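Long-range contact in alpha-acetolactate decarboxylase (Bacillus subtilis subsp. subtilis str. 168, PDB 5XNE), which catalyses the decarboxylation of (2S)-2-acetolactate to (R)-acetoin, a step on the route from pyruvate to butane-2,3-diol: residues S2-L14 against G67-T79. Numbering follows the deposited sequence.
Sequences SQIYQVSTMTSLL and GDRSPFCSFTFFT
The buried carboxamide of Q6 reaches across to S74, whose OG donates to OE1 of Q6 at 2.7 Å, tilted 25° from the amide plane. With CG anti to the backbone N (chi1 178°) and a bend at chi2, the amide lies along its own strand, and Q6 NE2 donates to S8 O at 3.1 Å, from above that carbonyl's plane. A glutamine suits this place because one end accepts while the other donates; a leucine here would probably leave S74 OG and S8 O without these partners. Q6 NE2 also lies 3.3 Å from CE1 of F72, amide and ring planes 36° apart. The F72 ring fills the corner where strand 3-7 gives way to helix 10-14, offering a flat face to SD of M10, 4.5 Å from the centroid, a Met-aromatic contact; L13 crosses F72 at about a right angle, CD1 against F72 CB and P71 CG. On the face of the sheet opposite Q6 and S74, V7, branched at CB, covers C73 SG, its CB 3.7 Å away, and brings CG2 to the edge of the F75 ring, which meets the edge of Y5. At the far end T76 OG1 donates to Q3 O at 2.7 Å, while the carbon side of this threonine meets I4 CD1. Between the two layers of side chains, strands 3-7 and 73-76 pair antiparallel, Y5 and F75 exchanging two backbone bonds. Strand 195-208 runs parallel along the other edge of 3-7, an interior strand of this decarboxylase's β-structure, and the F72 side chain lies about 6 Å from the zinc ion bound by H173, H175 and H186.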
loop_
_atom_site.group_PDB
_atom_site.type_symbol
_atom_site.label_atom_id
_atom_site.label_comp_id
_atom_site.label_asym_id
_atom_site.label_seq_id
_atom_site.Cartn_x
_atom_site.Cartn_y
_atom_site.Cartn_z
ATOM N N SER B 2 -15.506 3.395 -2.517
ATOM C CA SER B 2 -15.075 2.320 -1.626
ATOM C C SER B 2 -13.560 2.310 -1.490
ATOM O O SER B 2 -12.942 1.253 -1.317
ATOM C CB SER B 2 -15.562 0.952 -2.124
ATOM O OG SER B 2 -15.472 -0.032 -1.092
ATOM N N GLN B 3 -12.950 3.486 -1.568
ATOM C CA GLN B 3 -11.504 3.544 -1.437
ATOM C C GLN B 3 -11.042 4.664 -0.528
ATOM O O GLN B 3 -11.715 5.691 -0.377
ATOM C CB GLN B 3 -10.843 3.716 -2.807
ATOM C CG GLN B 3 -11.088 5.078 -3.444
ATOM C CD GLN B 3 -10.316 5.288 -4.735
ATOM O OE1 GLN B 3 -9.826 4.338 -5.348
ATOM N NE2 GLN B 3 -10.212 6.543 -5.159
ATOM N N ILE B 4 -9.876 4.446 0.063
ATOM C CA ILE B 4 -9.058 5.532 0.594
ATOM C C ILE B 4 -8.178 6.015 -0.556
ATOM O O ILE B 4 -7.505 5.205 -1.205
ATOM C CB ILE B 4 -8.168 5.081 1.761
ATOM C CG1 ILE B 4 -8.989 4.366 2.844
ATOM C CG2 ILE B 4 -7.386 6.269 2.319
ATOM C CD1 ILE B 4 -10.017 5.257 3.529
ATOM N N TYR B 5 -8.197 7.313 -0.831
ATOM C CA TYR B 5 -7.297 7.898 -1.819
ATOM C C TYR B 5 -6.100 8.454 -1.067
ATOM O O TYR B 5 -6.224 9.414 -0.297
ATOM C CB TYR B 5 -7.976 9.003 -2.637
ATOM C CG TYR B 5 -7.144 9.474 -3.806
ATOM C CD1 TYR B 5 -7.081 8.718 -4.966
ATOM C CD2 TYR B 5 -6.429 10.666 -3.751
ATOM C CE1 TYR B 5 -6.328 9.120 -6.053
ATOM C CE2 TYR B 5 -5.666 11.086 -4.846
ATOM C CZ TYR B 5 -5.623 10.302 -5.987
ATOM O OH TYR B 5 -4.880 10.676 -7.089
ATOM N N GLN B 6 -4.950 7.821 -1.269
ATOM C CA GLN B 6 -3.741 8.106 -0.501
ATOM C C GLN B 6 -2.723 8.861 -1.350
ATOM O O GLN B 6 -2.234 8.337 -2.358
ATOM C CB GLN B 6 -3.143 6.801 0.027
ATOM C CG GLN B 6 -1.859 6.957 0.800
ATOM C CD GLN B 6 -2.008 7.878 1.976
ATOM O OE1 GLN B 6 -2.908 7.703 2.797
ATOM N NE2 GLN B 6 -1.128 8.872 2.076
ATOM N N VAL B 7 -2.416 10.094 -0.946
ATOM C CA VAL B 7 -1.450 10.924 -1.661
ATOM C C VAL B 7 -0.065 10.735 -1.033
ATOM O O VAL B 7 0.183 11.154 0.102
ATOM C CB VAL B 7 -1.873 12.410 -1.632
ATOM C CG1 VAL B 7 -0.763 13.305 -2.181
ATOM C CG2 VAL B 7 -3.155 12.608 -2.434
ATOM N N SER B 8 0.807 10.047 -1.780
ATOM C CA SER B 8 2.201 9.761 -1.407
ATOM C C SER B 8 2.340 8.946 -0.113
ATOM O O SER B 8 1.365 8.336 0.356
ATOM C CB SER B 8 3.005 11.067 -1.290
ATOM O OG SER B 8 4.406 10.806 -1.337
ATOM N N THR B 9 3.552 8.906 0.442
ATOM C CA THR B 9 3.832 8.018 1.569
ATOM C C THR B 9 4.369 8.741 2.789
ATOM O O THR B 9 5.035 9.783 2.689
ATOM C CB THR B 9 4.863 6.911 1.207
ATOM O OG1 THR B 9 6.187 7.475 1.158
ATOM C CG2 THR B 9 4.513 6.262 -0.123
ATOM N N MET B 10 4.110 8.159 3.953
ATOM C CA MET B 10 4.619 8.718 5.190
ATOM C C MET B 10 6.141 8.655 5.215
ATOM O O MET B 10 6.791 9.562 5.730
ATOM C CB MET B 10 4.036 7.977 6.405
ATOM C CG MET B 10 4.462 8.559 7.730
ATOM S SD MET B 10 3.804 10.226 7.950
ATOM C CE MET B 10 4.608 10.706 9.473
ATOM N N THR B 11 6.711 7.609 4.633
ATOM C CA THR B 11 8.169 7.525 4.650
ATOM C C THR B 11 8.827 8.611 3.790
ATOM O O THR B 11 9.960 9.015 4.083
ATOM C CB THR B 11 8.657 6.162 4.207
ATOM O OG1 THR B 11 8.154 5.872 2.900
ATOM C CG2 THR B 11 8.205 5.084 5.215
ATOM N N SER B 12 8.142 9.104 2.757
ATOM C CA SER B 12 8.684 10.242 2.000
ATOM C C SER B 12 8.666 11.505 2.852
ATOM O O SER B 12 9.623 12.305 2.829
ATOM C CB SER B 12 7.914 10.448 0.683
ATOM O OG SER B 12 8.483 11.503 -0.105
ATOM N N LEU B 13 7.595 11.687 3.624
ATOM C CA LEU B 13 7.536 12.791 4.561
ATOM C C LEU B 13 8.666 12.689 5.603
ATOM O O LEU B 13 9.328 13.687 5.908
ATOM C CB LEU B 13 6.161 12.833 5.242
ATOM C CG LEU B 13 5.588 14.190 5.631
ATOM C CD1 LEU B 13 5.360 15.108 4.425
ATOM C CD2 LEU B 13 4.309 13.997 6.442
ATOM N N LEU B 14 8.914 11.484 6.117
ATOM C CA LEU B 14 9.993 11.277 7.080
ATOM C C LEU B 14 11.327 11.757 6.522
ATOM O O LEU B 14 12.133 12.332 7.253
ATOM C CB LEU B 14 10.106 9.802 7.467
ATOM C CG LEU B 14 9.041 9.181 8.366
ATOM C CD1 LEU B 14 9.409 7.720 8.641
ATOM C CD2 LEU B 14 8.884 9.967 9.665
ATOM N N GLY B 67 -5.037 26.480 -5.399
ATOM C CA GLY B 67 -3.643 26.119 -5.624
ATOM C C GLY B 67 -2.864 25.708 -4.385
ATOM O O GLY B 67 -1.636 25.710 -4.390
ATOM N N ASP B 68 -3.572 25.385 -3.308
ATOM C CA ASP B 68 -2.921 24.771 -2.156
ATOM C C ASP B 68 -2.363 23.408 -2.583
ATOM O O ASP B 68 -3.026 22.654 -3.302
ATOM C CB ASP B 68 -3.894 24.610 -0.984
ATOM C CG ASP B 68 -4.310 25.941 -0.362
ATOM O OD1 ASP B 68 -3.613 26.973 -0.557
ATOM O OD2 ASP B 68 -5.328 25.937 0.359
ATOM N N ARG B 69 -1.136 23.108 -2.171
ATOM C CA ARG B 69 -0.489 21.845 -2.548
ATOM C C ARG B 69 -0.173 20.999 -1.327
ATOM O O ARG B 69 -0.006 21.522 -0.228
ATOM C CB ARG B 69 0.802 22.100 -3.338
ATOM C CG ARG B 69 0.600 22.803 -4.680
ATOM C CD ARG B 69 1.927 23.235 -5.354
ATOM N NE ARG B 69 2.900 22.164 -5.606
ATOM C CZ ARG B 69 4.026 22.333 -6.310
ATOM N NH1 ARG B 69 4.303 23.525 -6.833
ATOM N NH2 ARG B 69 4.873 21.321 -6.510
ATOM N N SER B 70 -0.084 19.683 -1.521
ATOM C CA SER B 70 0.249 18.779 -0.427
ATOM C C SER B 70 1.221 17.677 -0.817
ATOM O O SER B 70 1.094 17.104 -1.895
ATOM C CB SER B 70 -1.009 18.117 0.131
ATOM O OG SER B 70 -0.632 17.161 1.104
ATOM N N PRO B 71 2.161 17.341 0.088
ATOM C CA PRO B 71 3.058 16.193 -0.080
ATOM C C PRO B 71 2.493 14.901 0.498
ATOM O O PRO B 71 3.082 13.843 0.271
ATOM C CB PRO B 71 4.300 16.603 0.718
ATOM C CG PRO B 71 3.710 17.388 1.882
ATOM C CD PRO B 71 2.509 18.137 1.289
ATOM N N PHE B 72 1.402 14.990 1.257
ATOM C CA PHE B 72 0.885 13.841 2.000
ATOM C C PHE B 72 -0.499 14.142 2.547
ATOM O O PHE B 72 -0.676 15.090 3.305
ATOM C CB PHE B 72 1.819 13.478 3.164
ATOM C CG PHE B 72 1.341 12.313 3.976
ATOM C CD1 PHE B 72 1.544 11.017 3.524
ATOM C CD2 PHE B 72 0.676 12.500 5.172
ATOM C CE1 PHE B 72 1.094 9.922 4.260
ATOM C CE2 PHE B 72 0.223 11.406 5.916
ATOM C CZ PHE B 72 0.437 10.114 5.452
ATOM N N CYS B 73 -1.469 13.318 2.162
ATOM C CA CYS B 73 -2.825 13.455 2.672
ATOM C C CYS B 73 -3.617 12.210 2.277
ATOM O O CYS B 73 -3.151 11.389 1.463
ATOM C CB CYS B 73 -3.493 14.752 2.154
ATOM S SG CYS B 73 -3.275 15.138 0.398
ATOM N N SER B 74 -4.800 12.059 2.882
ATOM C CA SER B 74 -5.639 10.880 2.692
ATOM C C SER B 74 -7.092 11.355 2.584
ATOM O O SER B 74 -7.516 12.168 3.405
ATOM C CB SER B 74 -5.502 9.898 3.871
ATOM O OG SER B 74 -4.151 9.610 4.207
ATOM N N PHE B 75 -7.838 10.826 1.615
ATOM C CA PHE B 75 -9.237 11.241 1.391
ATOM C C PHE B 75 -10.162 10.063 1.201
ATOM O O PHE B 75 -9.740 8.990 0.772
ATOM C CB PHE B 75 -9.351 12.133 0.158
ATOM C CG PHE B 75 -8.480 13.332 0.213
ATOM C CD1 PHE B 75 -8.844 14.435 0.971
ATOM C CD2 PHE B 75 -7.288 13.361 -0.496
ATOM C CE1 PHE B 75 -8.023 15.552 1.040
ATOM C CE2 PHE B 75 -6.461 14.475 -0.432
ATOM C CZ PHE B 75 -6.833 15.571 0.327
ATOM N N THR B 76 -11.444 10.277 1.488
ATOM C CA THR B 76 -12.444 9.300 1.098
ATOM C C THR B 76 -13.779 9.992 0.975
ATOM O O THR B 76 -13.946 11.124 1.454
ATOM C CB THR B 76 -12.539 8.145 2.106
ATOM O OG1 THR B 76 -13.198 7.032 1.494
ATOM C CG2 THR B 76 -13.310 8.570 3.344
ATOM N N PHE B 77 -14.720 9.316 0.329
ATOM C CA PHE B 77 -16.104 9.759 0.368
ATOM C C PHE B 77 -16.751 9.016 1.524
ATOM O O PHE B 77 -16.973 7.797 1.461
ATOM C CB PHE B 77 -16.820 9.490 -0.962
ATOM C CG PHE B 77 -16.419 10.432 -2.053
ATOM C CD1 PHE B 77 -16.834 11.762 -2.026
ATOM C CD2 PHE B 77 -15.597 10.006 -3.086
ATOM C CE1 PHE B 77 -16.452 12.645 -3.027
ATOM C CE2 PHE B 77 -15.210 10.882 -4.093
ATOM C CZ PHE B 77 -15.630 12.196 -4.066
ATOM N N PHE B 78 -17.007 9.759 2.594
ATOM C CA PHE B 78 -17.449 9.186 3.849
ATOM C C PHE B 78 -18.890 8.712 3.736
ATOM O O PHE B 78 -19.750 9.436 3.233
ATOM C CB PHE B 78 -17.302 10.204 4.971
ATOM C CG PHE B 78 -17.449 9.622 6.347
ATOM C CD1 PHE B 78 -18.705 9.393 6.899
ATOM C CD2 PHE B 78 -16.325 9.320 7.106
ATOM C CE1 PHE B 78 -18.832 8.856 8.169
ATOM C CE2 PHE B 78 -16.441 8.790 8.373
ATOM C CZ PHE B 78 -17.700 8.560 8.917
ATOM N N THR B 79 -19.132 7.490 4.198
ATOM C CA THR B 79 -20.484 6.942 4.265
ATOM C C THR B 79 -20.708 6.445 5.681
ATOM O O THR B 79 -19.854 5.780 6.249
ATOM C CB THR B 79 -20.695 5.799 3.259
ATOM O OG1 THR B 79 -19.843 4.701 3.602
ATOM C CG2 THR B 79 -20.365 6.264 1.849
HETATM O O HOH W 1 -14.047 6.804 -1.223
HETATM O O HOH W 2 5.314 13.564 -1.497
HETATM O O HOH W 3 4.777 12.280 1.889
#